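Local coordinates for protein fimbrial structural subunit (Actinomyces naeslundii, PDB 3QDH) that forms the shaft of type 2 fimbriae and probably mediates bacterial adhesion to streptococci and host cells during oral biofilm development, at residues A[51-56]-A[111-116]; A[117-122]-A[156-161]. One frame throughout, in Å; residues are numbered along the deposited sequence.

In the fold
Both contacts lie near the middle of the elongated chain, their centres about 8 Å apart, near where the Ig-like domain probably meets the SpaA-like one: strand 154-165 pairs with strand 118-131 on one side and with strand 220-230 beyond. Contact 1 is partly buried and ties a turn to a loop, mostly through charged side chains and backbone carbonyls, with one arginine lying on another. Contact 2 is buried and joins strand 118-131 to strand 154-165 by backbone bonds, with an apolar pair beside them. The two meet directly through Arg53, and Asp51 packs on Ile119. Ile24 of strand 23-31 touches side chains of both contacts.

Contact 1 of 2, residues A[51-56]-A[111-116]; sequences DDRLTA and VTEARN
Arg53 reaches from the 51-56 turn along the backbone of the 111-116 loop, and a long, charged side chain suits a loop that turns carbonyls toward it. CB rests near Glu113 O. Next, Arg53 CG lies over one face of the Arg115 guanidinium, 3.5 Å from Arg115 NE, and CD packs against both Glu113 O and the CB of Arg115. A bend at chi3 of Arg53 (-75°) then swings the guanidinium back beside Asp51, which it grips side-on: Arg53 NE bonds to Asp51 OD2 at 2.9 Å and Arg53 NH2 to Asp51 OD1 at 2.8 Å. At the tip, Arg53 NH1 donates in its own plane to Ala114 O at 2.9 Å, while NH2 also bonds Ala118 O. Asp51 OD2 further accepts from Arg53 N, an Asx turn at the start of the type I turn Asp51-Leu54, which leads into strand 54-55, paired antiparallel with the end of strand 102-111. There Leu54 and Val111 form a non-hydrogen-bonded pair, and their branched side chains meet at Leu54 CD2 and Val111 CG2 (3.8 Å), both residues also touching Ile24. Arg53 O takes two bonds from Thr112, one from N and one from Thr112 OG1 at 2.8 Å, the hydroxyl coming from above the carbonyl plane. At its edge, Arg115 NE donates to Glu113 OE2 at 3.1 Å, a salt bridge within the loop, and a water joins Arg115 NH1 to Asp52 OD2.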
ATOM      1  N   ASP A  51       2.713  -9.656  -0.667  1.00 20.46           N
ATOM      2  CA  ASP A  51       4.059  -9.659  -0.107  1.00 21.29           C
ATOM      3  C   ASP A  51       4.036  -9.840   1.407  1.00 21.66           C
ATOM      4  O   ASP A  51       3.233  -9.211   2.101  1.00 21.40           O
ATOM      5  CB  ASP A  51       4.722  -8.323  -0.460  1.00 21.37           C
ATOM      6  CG  ASP A  51       6.181  -8.254  -0.041  1.00 22.62           C
ATOM      7  OD1 ASP A  51       7.041  -8.311  -0.930  1.00 24.22           O
ATOM      8  OD2 ASP A  51       6.458  -8.125   1.163  1.00 23.18           O
ATOM      9  N   ASP A  52       4.951 -10.679   1.903  1.00 22.67           N
ATOM     10  CA  ASP A  52       5.057 -11.026   3.335  1.00 23.86           C
ATOM     11  C   ASP A  52       5.171  -9.852   4.295  1.00 23.70           C
ATOM     12  O   ASP A  52       4.871  -9.997   5.477  1.00 24.05           O
ATOM     13  CB  ASP A  52       6.244 -11.966   3.580  1.00 24.15           C
ATOM     14  CG  ASP A  52       6.011 -13.367   3.055  1.00 26.27           C
ATOM     15  OD1 ASP A  52       4.864 -13.708   2.702  1.00 28.68           O
ATOM     16  OD2 ASP A  52       6.987 -14.149   3.024  1.00 28.50           O
ATOM     17  N   ARG A  53       5.619  -8.700   3.803  1.00 23.77           N
ATOM     18  CA  ARG A  53       5.716  -7.500   4.640  1.00 23.70           C
ATOM     19  C   ARG A  53       4.351  -6.885   4.928  1.00 23.87           C
ATOM     20  O   ARG A  53       4.231  -5.990   5.778  1.00 24.13           O
ATOM     21  CB  ARG A  53       6.638  -6.463   4.005  1.00 23.62           C
ATOM     22  CG  ARG A  53       8.125  -6.793   4.154  1.00 24.48           C
ATOM     23  CD  ARG A  53       8.948  -6.035   3.137  1.00 25.58           C
ATOM     24  NE  ARG A  53       8.812  -6.606   1.797  1.00 25.00           N
ATOM     25  CZ  ARG A  53       9.595  -6.296   0.774  1.00 25.93           C
ATOM     26  NH1 ARG A  53      10.572  -5.403   0.932  1.00 26.62           N
ATOM     27  NH2 ARG A  53       9.404  -6.876  -0.407  1.00 25.94           N
ATOM     28  N   LEU A  54       3.330  -7.360   4.211  1.00 23.22           N
ATOM     29  CA  LEU A  54       1.968  -6.882   4.408  1.00 22.90           C
ATOM     30  C   LEU A  54       1.156  -7.865   5.254  1.00 23.06           C
ATOM     31  O   LEU A  54       1.140  -9.067   4.991  1.00 23.51           O
ATOM     32  CB  LEU A  54       1.289  -6.576   3.058  1.00 22.71           C
ATOM     33  CG  LEU A  54       2.006  -5.550   2.162  1.00 21.65           C
ATOM     34  CD1 LEU A  54       1.374  -5.449   0.753  1.00 21.67           C
ATOM     35  CD2 LEU A  54       2.057  -4.176   2.821  1.00 22.58           C
ATOM     36  N   THR A  55       0.504  -7.343   6.284  1.00 23.24           N
ATOM     37  CA  THR A  55      -0.238  -8.183   7.209  1.00 23.63           C
ATOM     38  C   THR A  55      -1.732  -7.845   7.181  1.00 23.44           C
ATOM     39  O   THR A  55      -2.135  -6.792   6.657  1.00 23.52           O
ATOM     40  CB  THR A  55       0.341  -8.075   8.646  1.00 23.58           C
ATOM     41  OG1 THR A  55       0.028  -9.263   9.378  1.00 25.20           O
ATOM     42  CG2 THR A  55      -0.193  -6.848   9.375  1.00 23.74           C
ATOM     43  N   ALA A  56      -2.535  -8.744   7.755  1.00 23.34           N
ATOM     44  CA  ALA A  56      -3.992  -8.621   7.778  1.00 23.07           C
ATOM     45  C   ALA A  56      -4.536  -8.362   6.366  1.00 22.79           C
ATOM     46  O   ALA A  56      -5.385  -7.492   6.163  1.00 23.11           O
ATOM     47  CB  ALA A  56      -4.432  -7.520   8.763  1.00 23.33           C
ATOM     48  N   VAL A 111       1.524  -2.342   6.284  1.00 26.49           N
ATOM     49  CA  VAL A 111       2.988  -2.390   6.145  1.00 27.54           C
ATOM     50  C   VAL A 111       3.606  -2.627   7.519  1.00 28.43           C
ATOM     51  O   VAL A 111       3.382  -1.844   8.445  1.00 28.36           O
ATOM     52  CB  VAL A 111       3.569  -1.081   5.544  1.00 27.71           C
ATOM     53  CG1 VAL A 111       5.097  -1.174   5.403  1.00 28.52           C
ATOM     54  CG2 VAL A 111       2.959  -0.791   4.200  1.00 27.41           C
ATOM     55  N   THR A 112       4.368  -3.709   7.645  1.00 29.20           N
ATOM     56  CA  THR A 112       5.016  -4.046   8.913  1.00 30.54           C
ATOM     57  C   THR A 112       6.451  -3.510   8.982  1.00 31.17           C
ATOM     58  O   THR A 112       6.922  -3.120  10.060  1.00 31.49           O
ATOM     59  CB  THR A 112       4.994  -5.564   9.194  1.00 30.54           C
ATOM     60  OG1 THR A 112       5.655  -6.269   8.137  1.00 30.75           O
ATOM     61  CG2 THR A 112       3.558  -6.070   9.321  1.00 31.00           C
ATOM     62  N   GLU A 113       7.129  -3.494   7.835  1.00 31.48           N
ATOM     63  CA  GLU A 113       8.514  -3.013   7.731  1.00 32.41           C
ATOM     64  C   GLU A 113       8.980  -2.939   6.274  1.00 32.39           C
ATOM     65  O   GLU A 113       8.395  -3.572   5.391  1.00 31.91           O
ATOM     66  CB  GLU A 113       9.468  -3.900   8.540  1.00 32.58           C
ATOM     67  CG  GLU A 113       9.630  -5.312   7.991  1.00 34.67           C
ATOM     68  CD  GLU A 113      10.402  -6.219   8.922  1.00 36.82           C
ATOM     69  OE1 GLU A 113      11.138  -5.709   9.794  1.00 39.21           O
ATOM     70  OE2 GLU A 113      10.271  -7.450   8.783  1.00 37.78           O
ATOM     71  N   ALA A 114      10.049  -2.179   6.051  1.00 32.65           N
ATOM     72  CA  ALA A 114      10.591  -1.933   4.717  1.00 32.82           C
ATOM     73  C   ALA A 114      11.407  -3.087   4.130  1.00 32.97           C
ATOM     74  O   ALA A 114      11.245  -3.410   2.951  1.00 32.91           O
ATOM     75  CB  ALA A 114      11.423  -0.654   4.719  1.00 32.85           C
ATOM     76  N   ARG A 115      12.282  -3.690   4.945  1.00 33.04           N
ATOM     77  CA  ARG A 115      13.267  -4.697   4.494  1.00 33.15           C
ATOM     78  C   ARG A 115      14.105  -4.206   3.307  1.00 32.77           C
ATOM     79  O   ARG A 115      14.639  -3.100   3.365  1.00 33.03           O
ATOM     80  CB  ARG A 115      12.615  -6.052   4.195  1.00 33.44           C
ATOM     81  CG  ARG A 115      12.092  -6.773   5.413  1.00 35.19           C
ATOM     82  CD  ARG A 115      11.575  -8.144   5.046  1.00 37.91           C
ATOM     83  NE  ARG A 115      10.519  -8.574   5.958  1.00 40.03           N
ATOM     84  CZ  ARG A 115       9.777  -9.668   5.794  1.00 41.22           C
ATOM     85  NH1 ARG A 115       9.967 -10.468   4.747  1.00 40.94           N
ATOM     86  NH2 ARG A 115       8.837  -9.960   6.686  1.00 40.98           N
ATOM     87  N   ASN A 116      14.206  -5.007   2.236  1.00 32.30           N
ATOM     88  CA  ASN A 116      14.974  -4.616   1.044  1.00 31.45           C
ATOM     89  C   ASN A 116      14.438  -3.330   0.414  1.00 30.69           C
ATOM     90  O   ASN A 116      15.117  -2.698  -0.400  1.00 30.71           O
ATOM     91  CB  ASN A 116      15.088  -5.765   0.014  1.00 32.00           C
ATOM     92  CG  ASN A 116      13.936  -5.796  -1.010  1.00 32.79           C
ATOM     93  OD1 ASN A 116      14.171  -5.979  -2.208  1.00 35.82           O
ATOM     94  ND2 ASN A 116      12.703  -5.647  -0.543  1.00 32.74           N
TER
HETATM   95  O   HOH W   1       9.118 -13.551   4.542  1.00 39.51           O

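Contact 2 of 2, residues A[117-122]-A[156-161]; sequences GAITNR and SRWGDL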
ATOM      1  N   GLY A 117      13.221  -2.955   0.807  1.00 29.02           N
ATOM      2  CA  GLY A 117      12.641  -1.684   0.424  1.00 27.74           C
ATOM      3  C   GLY A 117      11.776  -1.698  -0.823  1.00 26.59           C
ATOM      4  O   GLY A 117      11.193  -0.678  -1.177  1.00 27.04           O
ATOM      5  N   ALA A 118      11.696  -2.840  -1.500  1.00 25.14           N
ATOM      6  CA  ALA A 118      10.872  -2.943  -2.705  1.00 23.39           C
ATOM      7  C   ALA A 118       9.741  -3.942  -2.496  1.00 22.14           C
ATOM      8  O   ALA A 118       9.950  -5.155  -2.574  1.00 22.41           O
ATOM      9  CB  ALA A 118      11.733  -3.330  -3.908  1.00 23.77           C
ATOM     10  N   ILE A 119       8.550  -3.437  -2.191  1.00 20.83           N
ATOM     11  CA  ILE A 119       7.390  -4.311  -2.005  1.00 19.41           C
ATOM     12  C   ILE A 119       6.672  -4.438  -3.342  1.00 18.25           C
ATOM     13  O   ILE A 119       6.162  -3.448  -3.869  1.00 17.98           O
ATOM     14  CB  ILE A 119       6.404  -3.770  -0.939  1.00 19.55           C
ATOM     15  CG1 ILE A 119       7.118  -3.545   0.396  1.00 20.25           C
ATOM     16  CG2 ILE A 119       5.211  -4.743  -0.763  1.00 19.19           C
ATOM     17  CD1 ILE A 119       6.320  -2.705   1.389  1.00 21.26           C
ATOM     18  N   THR A 120       6.647  -5.649  -3.888  1.00 17.36           N
ATOM     19  CA  THR A 120       6.087  -5.873  -5.223  1.00 16.81           C
ATOM     20  C   THR A 120       4.730  -6.565  -5.116  1.00 16.19           C
ATOM     21  O   THR A 120       4.419  -7.184  -4.105  1.00 15.63           O
ATOM     22  CB  THR A 120       7.008  -6.752  -6.113  1.00 16.36           C
ATOM     23  OG1 THR A 120       7.146  -8.044  -5.520  1.00 17.71           O
ATOM     24  CG2 THR A 120       8.402  -6.123  -6.275  1.00 17.98           C
ATOM     25  N   ASN A 121       3.950  -6.489  -6.189  1.00 15.62           N
ATOM     26  CA  ASN A 121       2.656  -7.143  -6.219  1.00 15.38           C
ATOM     27  C   ASN A 121       2.244  -7.484  -7.638  1.00 15.19           C
ATOM     28  O   ASN A 121       2.472  -6.698  -8.563  1.00 15.56           O
ATOM     29  CB  ASN A 121       1.582  -6.262  -5.570  1.00 14.79           C
ATOM     30  CG  ASN A 121       0.282  -7.013  -5.333  1.00 15.34           C
ATOM     31  OD1 ASN A 121       0.308  -8.122  -4.789  1.00 14.14           O
ATOM     32  N   ARG A 122       1.655  -8.667  -7.782  1.00 15.18           N
ATOM     33  CA  ARG A 122       0.926  -9.069  -8.978  1.00 15.56           C
ATOM     34  C   ARG A 122      -0.425  -9.632  -8.548  1.00 15.36           C
ATOM     35  O   ARG A 122      -0.603 -10.053  -7.399  1.00 16.22           O
ATOM     36  CB  ARG A 122       1.686 -10.156  -9.742  1.00 15.69           C
ATOM     37  CG  ARG A 122       2.954  -9.683 -10.448  1.00 16.39           C
ATOM     38  CD  ARG A 122       3.583 -10.849 -11.187  1.00 18.12           C
ATOM     39  NE  ARG A 122       4.917 -10.576 -11.729  1.00 17.36           N
ATOM     40  CZ  ARG A 122       5.163 -10.071 -12.936  1.00 18.06           C
ATOM     41  NH1 ARG A 122       4.171  -9.712 -13.756  1.00 15.56           N
ATOM     42  NH2 ARG A 122       6.423  -9.907 -13.323  1.00 18.42           N
ATOM     43  N   SER A 156       6.074  -0.725  -4.646  1.00 19.60           N
ATOM     44  CA  SER A 156       6.035   0.358  -3.678  1.00 20.15           C
ATOM     45  C   SER A 156       7.353   0.307  -2.893  1.00 20.79           C
ATOM     46  O   SER A 156       7.721  -0.738  -2.353  1.00 20.49           O
ATOM     47  CB  SER A 156       4.837   0.177  -2.743  1.00 20.24           C
ATOM     48  OG  SER A 156       4.727   1.252  -1.832  1.00 20.86           O
ATOM     49  N   ARG A 157       8.052   1.439  -2.848  1.00 21.68           N
ATOM     50  CA  ARG A 157       9.379   1.505  -2.241  1.00 22.57           C
ATOM     51  C   ARG A 157       9.363   2.177  -0.878  1.00 22.61           C
ATOM     52  O   ARG A 157       8.712   3.209  -0.691  1.00 22.43           O
ATOM     53  CB  ARG A 157      10.368   2.208  -3.167  1.00 23.08           C
ATOM     54  CG  ARG A 157      10.579   1.464  -4.473  1.00 24.99           C
ATOM     55  CD  ARG A 157      11.919   1.795  -5.102  1.00 29.33           C
ATOM     56  NE  ARG A 157      12.487   0.632  -5.790  1.00 31.95           N
ATOM     57  CZ  ARG A 157      12.066   0.172  -6.967  1.00 32.47           C
ATOM     58  NH1 ARG A 157      11.066   0.775  -7.604  1.00 32.96           N
ATOM     59  NH2 ARG A 157      12.645  -0.893  -7.506  1.00 32.52           N
ATOM     60  N   TRP A 158      10.081   1.566   0.062  1.00 22.83           N
ATOM     61  CA  TRP A 158      10.061   1.977   1.463  1.00 23.39           C
ATOM     62  C   TRP A 158      11.466   1.951   2.066  1.00 23.98           C
ATOM     63  O   TRP A 158      12.306   1.134   1.684  1.00 23.69           O
ATOM     64  CB  TRP A 158       9.120   1.067   2.266  1.00 23.12           C
ATOM     65  CG  TRP A 158       7.677   1.259   1.890  1.00 23.22           C
ATOM     66  CD1 TRP A 158       7.074   0.873   0.718  1.00 23.62           C
ATOM     67  CD2 TRP A 158       6.657   1.887   2.674  1.00 23.25           C
ATOM     68  NE1 TRP A 158       5.750   1.225   0.729  1.00 22.57           N
ATOM     69  CE2 TRP A 158       5.463   1.845   1.915  1.00 22.91           C
ATOM     70  CE3 TRP A 158       6.631   2.475   3.946  1.00 24.00           C
ATOM     71  CZ2 TRP A 158       4.259   2.376   2.384  1.00 23.60           C
ATOM     72  CZ3 TRP A 158       5.435   3.004   4.409  1.00 24.35           C
ATOM     73  CH2 TRP A 158       4.263   2.949   3.629  1.00 24.06           C
ATOM     74  N   GLY A 159      11.709   2.860   3.002  1.00 24.90           N
ATOM     75  CA  GLY A 159      12.985   2.908   3.705  1.00 26.25           C
ATOM     76  C   GLY A 159      12.784   3.134   5.189  1.00 27.43           C
ATOM     77  O   GLY A 159      11.687   3.473   5.641  1.00 27.42           O
ATOM     78  N   ASP A 160      13.851   2.950   5.954  1.00 28.37           N
ATOM     79  CA  ASP A 160      13.760   3.085   7.401  1.00 29.59           C
ATOM     80  C   ASP A 160      14.562   4.286   7.896  1.00 29.87           C
ATOM     81  O   ASP A 160      15.301   4.912   7.134  1.00 29.92           O
ATOM     82  CB  ASP A 160      14.186   1.787   8.098  1.00 29.83           C
ATOM     83  CG  ASP A 160      15.582   1.339   7.720  1.00 31.45           C
ATOM     84  OD1 ASP A 160      16.354   2.143   7.162  1.00 33.29           O
ATOM     85  OD2 ASP A 160      15.911   0.163   7.989  1.00 34.26           O
ATOM     86  N   LEU A 161      14.386   4.616   9.169  1.00 30.49           N
ATOM     87  CA  LEU A 161      15.072   5.747   9.778  1.00 30.91           C
ATOM     88  C   LEU A 161      15.433   5.377  11.206  1.00 31.32           C
ATOM     89  O   LEU A 161      14.581   4.905  11.961  1.00 31.03           O
ATOM     90  CB  LEU A 161      14.175   6.991   9.755  1.00 31.03           C
ATOM     91  CG  LEU A 161      14.673   8.310  10.365  1.00 30.77           C
ATOM     92  CD1 LEU A 161      15.825   8.899   9.564  1.00 31.70           C
ATOM     93  CD2 LEU A 161      13.522   9.310  10.457  1.00 31.27           C
TER
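A short antiparallel ladder joins the start of strand 118-131 to strand 154-165, within a mixed sheet that continues through strand 154-165 to strand 220-230. Ile119 and Ser156 form its hydrogen-bonded pair: Ile119 N donates to Ser156 O and Ser156 N to Ile119 O, each at 2.8 Å. Ala118 and Arg157 follow as a non-hydrogen-bonded pair, and Trp158 N closes the ladder by donating to Gly117 O at 2.8 Å. The same carbonyl receives a CA-H contact from Arg157, whose CA lies 3.0 Å from Gly117 O. Glycine suits position 117 because its backbone angles (phi 93°, psi -4°) would jam a side chain against the preceding carbonyl, and a CB would also clash with Trp158 O.

Ile119, Ser156 and Trp158 pack toward Ile24 of strand 23-31. CG1 of Ile119 stands beside its backbone N, anti to the carbonyl carbon (chi1 -56°), and carries CD1 to the five-membered ring of Trp158 in an off-centre CH-pi contact, 4.1 Å from the centroid. The nearest ring atom is Trp158 CD1. Beside this apolar meeting the indole still finds a polar partner, since Trp158 NE1 donates to Ser156 OG at 2.8 Å; a small hydroxyl two residues back along the strand satisfies the indole N-H beside the Ile119 methyl. Ala118 and Arg157 lie on the other face. Further along strand 118-131, Asn121 is covalently linked to Lys8, an intramolecular isopeptide bond of the kind typical of the CnaA-type Ig-like fold in Gram-positive pilins.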